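Local coordinates for protein ubiquitin-activating enzyme E1-like (Saccharomyces cerevisiae, PDB 3ONH) that pairs with AOS1, as the subunit carrying this ubiquitin-fold domain, to form the E1 enzyme that activates the yeast SUMO protein SMT3 with ATP, at residues 11-16 / 101-106; 33-38 / 87-92. One frame throughout, in Å; residues are numbered along the deposited sequence.

Contact 1 of 2, residues 11-16 / 101-106; sequences KLSSDC and CNTCSL
Asp15 turns its carboxylate onto the backbone N-H of Asn102, and both oxygens take part through their syn lone pairs: OD2 lies 2.8 Å from Asn102 N, while the longer bond to OD1 is the straighter one. With chi1 at 66°, CG of Asp15 sits between its own N and carbonyl carbon, which swings the carboxylate back over the start of helix 14-19 to reach this amide. The side chains of Asp15 and Asn102 cross at about a right angle with their planes 52° apart. Asp15 OD2 stands 2.9 Å from Asn102 OD1, two acceptors side by side, and Lys19 NZ, bonded to Asn102 OD1 and weakly paired with the carboxylate, probably eases that closeness. Next door, Ser13 OG accepts a hydrogen bond from Thr103 N at 3.0 Å. Without the carboxylate, as with an alanine here, the Asn102 N-H is likely to lose both of its acceptors. On the face that carries Leu12 and Cys104, Leu12 CD2 meets Cys104 SG at 3.9 Å; Cys16 SG packs against Cys104 CB at 3.5 Å. Backbone bonds then run from Ser13 N to Thr103 O and both ways between Lys11 and Ser105. This is a short antiparallel beta ladder, at the end of strand 6-12, passing into a helix start with Ser13 as N-cap.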
ATOM      1  N   LYS A  11       8.365  -6.860   1.307  1.00 12.18           N
ATOM      2  CA  LYS A  11       8.894  -8.117   0.782  1.00 17.26           C
ATOM      3  C   LYS A  11       7.757  -9.076   0.434  1.00 19.09           C
ATOM      4  O   LYS A  11       7.076  -9.599   1.321  1.00 16.49           O
ATOM      5  CB  LYS A  11       9.839  -8.770   1.793  1.00 18.33           C
ATOM      6  CG  LYS A  11      11.031  -7.908   2.189  1.00 19.03           C
ATOM      7  CD  LYS A  11      11.729  -8.488   3.418  1.00 38.60           C
ATOM      8  CE  LYS A  11      12.882  -7.610   3.884  1.00 47.76           C
ATOM      9  NZ  LYS A  11      13.908  -7.448   2.818  1.00 43.19           N
ATOM     10  N   LEU A  12       7.564  -9.299  -0.863  1.00 22.40           N
ATOM     11  CA  LEU A  12       6.478 -10.125  -1.381  1.00 13.85           C
ATOM     12  C   LEU A  12       7.026 -11.319  -2.128  1.00 20.53           C
ATOM     13  O   LEU A  12       7.976 -11.188  -2.892  1.00 36.26           O
ATOM     14  CB  LEU A  12       5.621  -9.317  -2.359  1.00 13.77           C
ATOM     15  CG  LEU A  12       4.390  -8.581  -1.844  1.00 22.05           C
ATOM     16  CD1 LEU A  12       4.021  -7.475  -2.806  1.00 34.98           C
ATOM     17  CD2 LEU A  12       3.235  -9.546  -1.671  1.00 14.32           C
ATOM     18  N   SER A  13       6.422 -12.482  -1.916  1.00 11.34           N
ATOM     19  CA  SER A  13       6.684 -13.626  -2.769  1.00 11.26           C
ATOM     20  C   SER A  13       5.838 -13.487  -4.034  1.00 13.44           C
ATOM     21  O   SER A  13       4.828 -12.786  -4.044  1.00 13.42           O
ATOM     22  CB  SER A  13       6.378 -14.937  -2.039  1.00 14.72           C
ATOM     23  OG  SER A  13       5.022 -15.011  -1.636  1.00 14.40           O
ATOM     24  N   SER A  14       6.261 -14.142  -5.106  1.00 14.10           N
ATOM     25  CA  SER A  14       5.576 -14.041  -6.387  1.00 15.36           C
ATOM     26  C   SER A  14       4.126 -14.489  -6.300  1.00 19.02           C
ATOM     27  O   SER A  14       3.233 -13.847  -6.843  1.00 21.13           O
ATOM     28  CB  SER A  14       6.308 -14.877  -7.433  1.00 26.26           C
ATOM     29  OG  SER A  14       7.700 -14.622  -7.389  1.00 37.16           O
ATOM     30  N   ASP A  15       3.898 -15.607  -5.624  1.00 23.85           N
ATOM     31  CA  ASP A  15       2.560 -16.158  -5.494  1.00 15.22           C
ATOM     32  C   ASP A  15       1.665 -15.189  -4.755  1.00 12.25           C
ATOM     33  O   ASP A  15       0.445 -15.239  -4.885  1.00 38.26           O
ATOM     34  CB  ASP A  15       2.599 -17.480  -4.734  1.00 29.34           C
ATOM     35  CG  ASP A  15       3.029 -17.308  -3.289  1.00 16.76           C
ATOM     36  OD1 ASP A  15       3.974 -16.537  -3.033  1.00 27.79           O
ATOM     37  OD2 ASP A  15       2.429 -17.954  -2.407  1.00 46.48           O
ATOM     38  N   CYS A  16       2.276 -14.305  -3.975  1.00 21.82           N
ATOM     39  CA  CYS A  16       1.515 -13.373  -3.155  1.00 13.80           C
ATOM     40  C   CYS A  16       0.973 -12.195  -3.973  1.00  9.65           C
ATOM     41  O   CYS A  16      -0.164 -11.777  -3.796  1.00 14.96           O
ATOM     42  CB  CYS A  16       2.355 -12.877  -1.980  1.00 17.03           C
ATOM     43  SG  CYS A  16       1.396 -12.016  -0.730  1.00 28.24           S
ATOM     44  N   CYS A 101       6.780 -19.164   0.171  1.00 34.87           N
ATOM     45  CA  CYS A 101       5.447 -18.955  -0.377  1.00 14.87           C
ATOM     46  C   CYS A 101       4.585 -18.140   0.574  1.00 16.60           C
ATOM     47  O   CYS A 101       4.771 -18.183   1.788  1.00 31.82           O
ATOM     48  CB  CYS A 101       4.780 -20.292  -0.684  1.00 29.15           C
ATOM     49  SG  CYS A 101       5.493 -21.140  -2.105  1.00 51.36           S
ATOM     50  N   ASN A 102       3.650 -17.382   0.013  1.00 12.42           N
ATOM     51  CA  ASN A 102       2.707 -16.626   0.818  1.00 11.83           C
ATOM     52  C   ASN A 102       3.423 -15.739   1.823  1.00 16.73           C
ATOM     53  O   ASN A 102       3.058 -15.685   2.994  1.00 25.72           O
ATOM     54  CB  ASN A 102       1.744 -17.573   1.532  1.00 24.23           C
ATOM     55  CG  ASN A 102       0.981 -18.453   0.564  1.00 10.28           C
ATOM     56  OD1 ASN A 102       0.339 -17.959  -0.357  1.00 23.03           O
ATOM     57  ND2 ASN A 102       1.053 -19.759   0.765  1.00 13.95           N
ATOM     58  N   THR A 103       4.456 -15.054   1.352  1.00 14.34           N
ATOM     59  CA  THR A 103       5.127 -14.054   2.149  1.00  9.07           C
ATOM     60  C   THR A 103       4.625 -12.693   1.691  1.00 35.39           C
ATOM     61  O   THR A 103       4.613 -12.396   0.499  1.00 15.76           O
ATOM     62  CB  THR A 103       6.657 -14.123   1.979  1.00 13.13           C
ATOM     63  OG1 THR A 103       7.110 -15.447   2.281  1.00 22.34           O
ATOM     64  CG2 THR A 103       7.348 -13.144   2.907  1.00 22.50           C
ATOM     65  N   CYS A 104       4.169 -11.891   2.639  1.00 16.73           N
ATOM     66  CA  CYS A 104       3.903 -10.488   2.385  1.00  8.72           C
ATOM     67  C   CYS A 104       4.336  -9.724   3.609  1.00 15.16           C
ATOM     68  O   CYS A 104       3.542  -9.479   4.510  1.00 33.23           O
ATOM     69  CB  CYS A 104       2.427 -10.232   2.116  1.00 24.93           C
ATOM     70  SG  CYS A 104       2.044  -8.479   1.883  1.00 33.82           S
ATOM     71  N   SER A 105       5.609  -9.357   3.644  1.00 15.50           N
ATOM     72  CA  SER A 105       6.188  -8.754   4.830  1.00  9.46           C
ATOM     73  C   SER A 105       6.239  -7.233   4.714  1.00 11.41           C
ATOM     74  O   SER A 105       6.991  -6.702   3.910  1.00  9.64           O
ATOM     75  CB  SER A 105       7.595  -9.309   5.040  1.00 10.27           C
ATOM     76  OG  SER A 105       8.072  -9.035   6.342  1.00 27.66           O
ATOM     77  N   LEU A 106       5.439  -6.536   5.517  1.00 17.72           N
ATOM     78  CA  LEU A 106       5.471  -5.080   5.529  1.00 13.70           C
ATOM     79  C   LEU A 106       6.595  -4.563   6.417  1.00 17.46           C
ATOM     80  O   LEU A 106       6.848  -5.096   7.491  1.00 17.01           O
ATOM     81  CB  LEU A 106       4.133  -4.492   5.993  1.00 12.34           C
ATOM     82  CG  LEU A 106       2.904  -4.672   5.096  1.00  9.85           C
ATOM     83  CD1 LEU A 106       1.840  -3.640   5.424  1.00 21.93           C
ATOM     84  CD2 LEU A 106       3.278  -4.565   3.647  1.00 30.47           C
TER

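Contact 2 of 2, residues 33-38 / 87-92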
ATOM      1  N   TYR A  33       0.102   0.683  10.007  1.00 10.63           N
ATOM      2  CA  TYR A  33       0.704   1.995  10.258  1.00  6.50           C
ATOM      3  C   TYR A  33      -0.263   3.022  10.852  1.00  5.24           C
ATOM      4  O   TYR A  33       0.081   4.190  10.989  1.00 11.89           O
ATOM      5  CB  TYR A  33       1.358   2.556   8.989  1.00  9.89           C
ATOM      6  CG  TYR A  33       2.323   1.602   8.339  1.00 15.84           C
ATOM      7  CD1 TYR A  33       3.572   1.360   8.892  1.00 15.07           C
ATOM      8  CD2 TYR A  33       1.985   0.934   7.171  1.00  8.32           C
ATOM      9  CE1 TYR A  33       4.452   0.474   8.299  1.00  4.99           C
ATOM     10  CE2 TYR A  33       2.862   0.058   6.571  1.00  7.47           C
ATOM     11  CZ  TYR A  33       4.091  -0.169   7.138  1.00 12.93           C
ATOM     12  OH  TYR A  33       4.957  -1.050   6.541  1.00  7.71           O
ATOM     13  N   SER A  34      -1.471   2.585  11.192  1.00  7.55           N
ATOM     14  CA  SER A  34      -2.446   3.428  11.886  1.00  7.12           C
ATOM     15  C   SER A  34      -2.947   4.593  11.053  1.00  8.10           C
ATOM     16  O   SER A  34      -2.956   5.736  11.508  1.00 12.36           O
ATOM     17  CB  SER A  34      -1.872   3.930  13.209  1.00  4.91           C
ATOM     18  OG  SER A  34      -1.412   2.828  13.971  1.00 13.94           O
ATOM     19  N   TYR A  35      -3.350   4.304   9.824  1.00  9.51           N
ATOM     20  CA  TYR A  35      -4.065   5.280   9.020  1.00  3.55           C
ATOM     21  C   TYR A  35      -5.534   5.208   9.409  1.00  7.92           C
ATOM     22  O   TYR A  35      -5.953   4.261  10.064  1.00 10.02           O
ATOM     23  CB  TYR A  35      -3.889   4.998   7.527  1.00 13.16           C
ATOM     24  CG  TYR A  35      -2.526   5.359   6.998  1.00  3.83           C
ATOM     25  CD1 TYR A  35      -2.243   6.649   6.569  1.00 13.97           C
ATOM     26  CD2 TYR A  35      -1.527   4.405   6.907  1.00  8.60           C
ATOM     27  CE1 TYR A  35      -1.002   6.985   6.084  1.00  6.59           C
ATOM     28  CE2 TYR A  35      -0.279   4.731   6.419  1.00  7.82           C
ATOM     29  CZ  TYR A  35      -0.023   6.022   6.017  1.00  4.25           C
ATOM     30  OH  TYR A  35       1.222   6.347   5.535  1.00 13.52           O
ATOM     31  N   PRO A  36      -6.318   6.222   9.019  1.00 14.79           N
ATOM     32  CA  PRO A  36      -7.758   6.229   9.298  1.00 11.22           C
ATOM     33  C   PRO A  36      -8.517   5.394   8.275  1.00 11.32           C
ATOM     34  O   PRO A  36      -7.900   4.688   7.484  1.00 20.59           O
ATOM     35  CB  PRO A  36      -8.139   7.699   9.130  1.00 12.74           C
ATOM     36  CG  PRO A  36      -6.841   8.450   9.006  1.00 33.29           C
ATOM     37  CD  PRO A  36      -5.867   7.494   8.442  1.00 17.60           C
ATOM     38  N   GLN A  37      -9.842   5.478   8.278  1.00  7.95           N
ATOM     39  CA  GLN A  37     -10.623   4.694   7.332  1.00 22.04           C
ATOM     40  C   GLN A  37     -10.521   5.230   5.912  1.00 11.00           C
ATOM     41  O   GLN A  37     -10.298   4.477   4.973  1.00 23.02           O
ATOM     42  CB  GLN A  37     -12.075   4.620   7.776  1.00 31.14           C
ATOM     43  CG  GLN A  37     -12.204   4.122   9.186  1.00 40.90           C
ATOM     44  CD  GLN A  37     -11.231   2.992   9.495  1.00 27.90           C
ATOM     45  OE1 GLN A  37     -11.566   1.814   9.367  1.00 23.21           O
ATOM     46  NE2 GLN A  37     -10.018   3.350   9.906  1.00 38.18           N
ATOM     47  N   ASP A  38     -10.684   6.535   5.760  1.00  9.35           N
ATOM     48  CA  ASP A  38     -10.590   7.157   4.451  1.00 19.47           C
ATOM     49  C   ASP A  38      -9.139   7.313   4.039  1.00 18.63           C
ATOM     50  O   ASP A  38      -8.395   8.077   4.647  1.00 14.67           O
ATOM     51  CB  ASP A  38     -11.262   8.520   4.447  1.00  7.40           C
ATOM     52  CG  ASP A  38     -12.752   8.443   4.673  1.00 23.88           C
ATOM     53  OD1 ASP A  38     -13.315   7.340   4.529  1.00 32.74           O
ATOM     54  OD2 ASP A  38     -13.361   9.493   4.987  1.00 21.08           O
ATOM     55  N   LYS A  87       1.269  10.651   8.440  1.00 12.11           N
ATOM     56  CA  LYS A  87       2.217  10.920   7.367  1.00 12.84           C
ATOM     57  C   LYS A  87       2.136   9.858   6.272  1.00  8.35           C
ATOM     58  O   LYS A  87       2.040   8.674   6.560  1.00  9.03           O
ATOM     59  CB  LYS A  87       3.634  10.989   7.930  1.00 19.56           C
ATOM     60  CG  LYS A  87       4.685  11.437   6.930  1.00 16.17           C
ATOM     61  CD  LYS A  87       5.986  11.761   7.645  1.00 12.64           C
ATOM     62  CE  LYS A  87       7.108  12.082   6.680  1.00 15.06           C
ATOM     63  NZ  LYS A  87       8.400  12.187   7.404  1.00 17.68           N
ATOM     64  N   ALA A  88       2.177  10.291   5.016  1.00  9.85           N
ATOM     65  CA  ALA A  88       2.075   9.366   3.891  1.00 17.59           C
ATOM     66  C   ALA A  88       3.294   8.464   3.844  1.00  5.46           C
ATOM     67  O   ALA A  88       4.349   8.815   4.357  1.00  8.85           O
ATOM     68  CB  ALA A  88       1.925  10.131   2.577  1.00 11.27           C
ATOM     69  N   ILE A  89       3.149   7.296   3.229  1.00  2.95           N
ATOM     70  CA  ILE A  89       4.264   6.382   3.120  1.00  6.45           C
ATOM     71  C   ILE A  89       4.390   5.872   1.690  1.00  8.82           C
ATOM     72  O   ILE A  89       3.393   5.581   1.039  1.00  9.80           O
ATOM     73  CB  ILE A  89       4.111   5.220   4.109  1.00  4.56           C
ATOM     74  CG1 ILE A  89       5.334   4.304   4.059  1.00 11.20           C
ATOM     75  CG2 ILE A  89       2.843   4.432   3.817  1.00 12.44           C
ATOM     76  CD1 ILE A  89       5.310   3.190   5.086  1.00 12.30           C
ATOM     77  N   GLU A  90       5.622   5.801   1.198  1.00 11.35           N
ATOM     78  CA  GLU A  90       5.899   5.235  -0.110  1.00  3.78           C
ATOM     79  C   GLU A  90       6.488   3.863   0.093  1.00  5.50           C
ATOM     80  O   GLU A  90       7.566   3.725   0.666  1.00  5.58           O
ATOM     81  CB  GLU A  90       6.887   6.096  -0.894  1.00  8.43           C
ATOM     82  CG  GLU A  90       6.260   7.296  -1.586  1.00 18.46           C
ATOM     83  CD  GLU A  90       7.083   7.784  -2.774  1.00 25.39           C
ATOM     84  OE1 GLU A  90       7.918   7.004  -3.275  1.00 30.07           O
ATOM     85  OE2 GLU A  90       6.896   8.940  -3.210  1.00 41.46           O
ATOM     86  N   LEU A  91       5.771   2.851  -0.372  1.00  8.89           N
ATOM     87  CA  LEU A  91       6.204   1.471  -0.216  1.00  7.15           C
ATOM     88  C   LEU A  91       6.666   0.862  -1.539  1.00 12.23           C
ATOM     89  O   LEU A  91       5.915   0.804  -2.516  1.00 12.88           O
ATOM     90  CB  LEU A  91       5.089   0.624   0.407  1.00 11.83           C
ATOM     91  CG  LEU A  91       4.706   0.988   1.843  1.00 13.76           C
ATOM     92  CD1 LEU A  91       3.379   0.398   2.211  1.00 10.11           C
ATOM     93  CD2 LEU A  91       5.776   0.527   2.801  1.00 10.33           C
ATOM     94  N   PHE A  92       7.912   0.404  -1.543  1.00 13.94           N
ATOM     95  CA  PHE A  92       8.512  -0.261  -2.684  1.00  6.91           C
ATOM     96  C   PHE A  92       8.156  -1.743  -2.637  1.00  8.15           C
ATOM     97  O   PHE A  92       8.378  -2.396  -1.624  1.00 11.00           O
ATOM     98  CB  PHE A  92      10.034  -0.091  -2.618  1.00  4.48           C
ATOM     99  CG  PHE A  92      10.768  -0.646  -3.807  1.00 13.11           C
ATOM    100  CD1 PHE A  92      11.164   0.188  -4.841  1.00 18.07           C
ATOM    101  CD2 PHE A  92      11.081  -1.995  -3.888  1.00 28.18           C
ATOM    102  CE1 PHE A  92      11.841  -0.314  -5.937  1.00  6.87           C
ATOM    103  CE2 PHE A  92      11.756  -2.504  -4.988  1.00 13.04           C
ATOM    104  CZ  PHE A  92      12.138  -1.656  -6.010  1.00 11.98           C
TER
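Tyr33 and Tyr35 both carry CG anti to the carbonyl carbon (chi1 -52° and -74°), a torsion that sets each ring beside its own backbone N and aims it, from the end of helix 22-33 and the loop after it, at strand 84-95, where Ile89 receives them on different branches. Its CG1 is anti to the backbone N, and the extended arm ends with CD1 over one face of the Tyr33 ring, a CH-pi contact 4.2 Å from the centroid and offset toward the rim near CZ. The CG2 branch instead meets the hydroxyl end of Tyr35, with CG2 3.0 Å from Tyr35 OH, a tight fit. That hydroxyl makes a weak hydrogen bond to Lys87 O, 2.7 Å away, while Ala88 CA lies at the edge of the same ring. Leu91 extends the apolar surface, its CD1 4.4 Å from Tyr33 CE2. The phenol oxygen of Tyr33 is satisfied elsewhere, by Pro107 O. Beyond the pair, the Tyr35 ring meets Phe76 of strand 73-78 with planes at about 60°, and Leu91 touches Ile29 of helix 22-33 and Ile10 of strand 6-12, so the contact lies between the helix and the sheet.

Overall arrangement
Contact 2 is the buried one, its centre about 7 Å from the centre of the chain, whereas the centre of contact 1 lies about 13 Å from it on the opposite side, and that contact is only partly buried. Their chemistry follows: backbone ladder, carboxylate and hydroxyl bonds dominate at contact 1, while aromatic rings and aliphatic branches do most of the work at contact 2, with one weak hydrogen bond. Both reach the same sheet, since strands 6-12 and 84-95 are neighbours in it, and residues 33-38 and 87-92 fall within the loop closed by contact 1. Though their centres are about 19 Å apart, they touch where Leu106 CB packs 3.6 Å from Tyr33 OH.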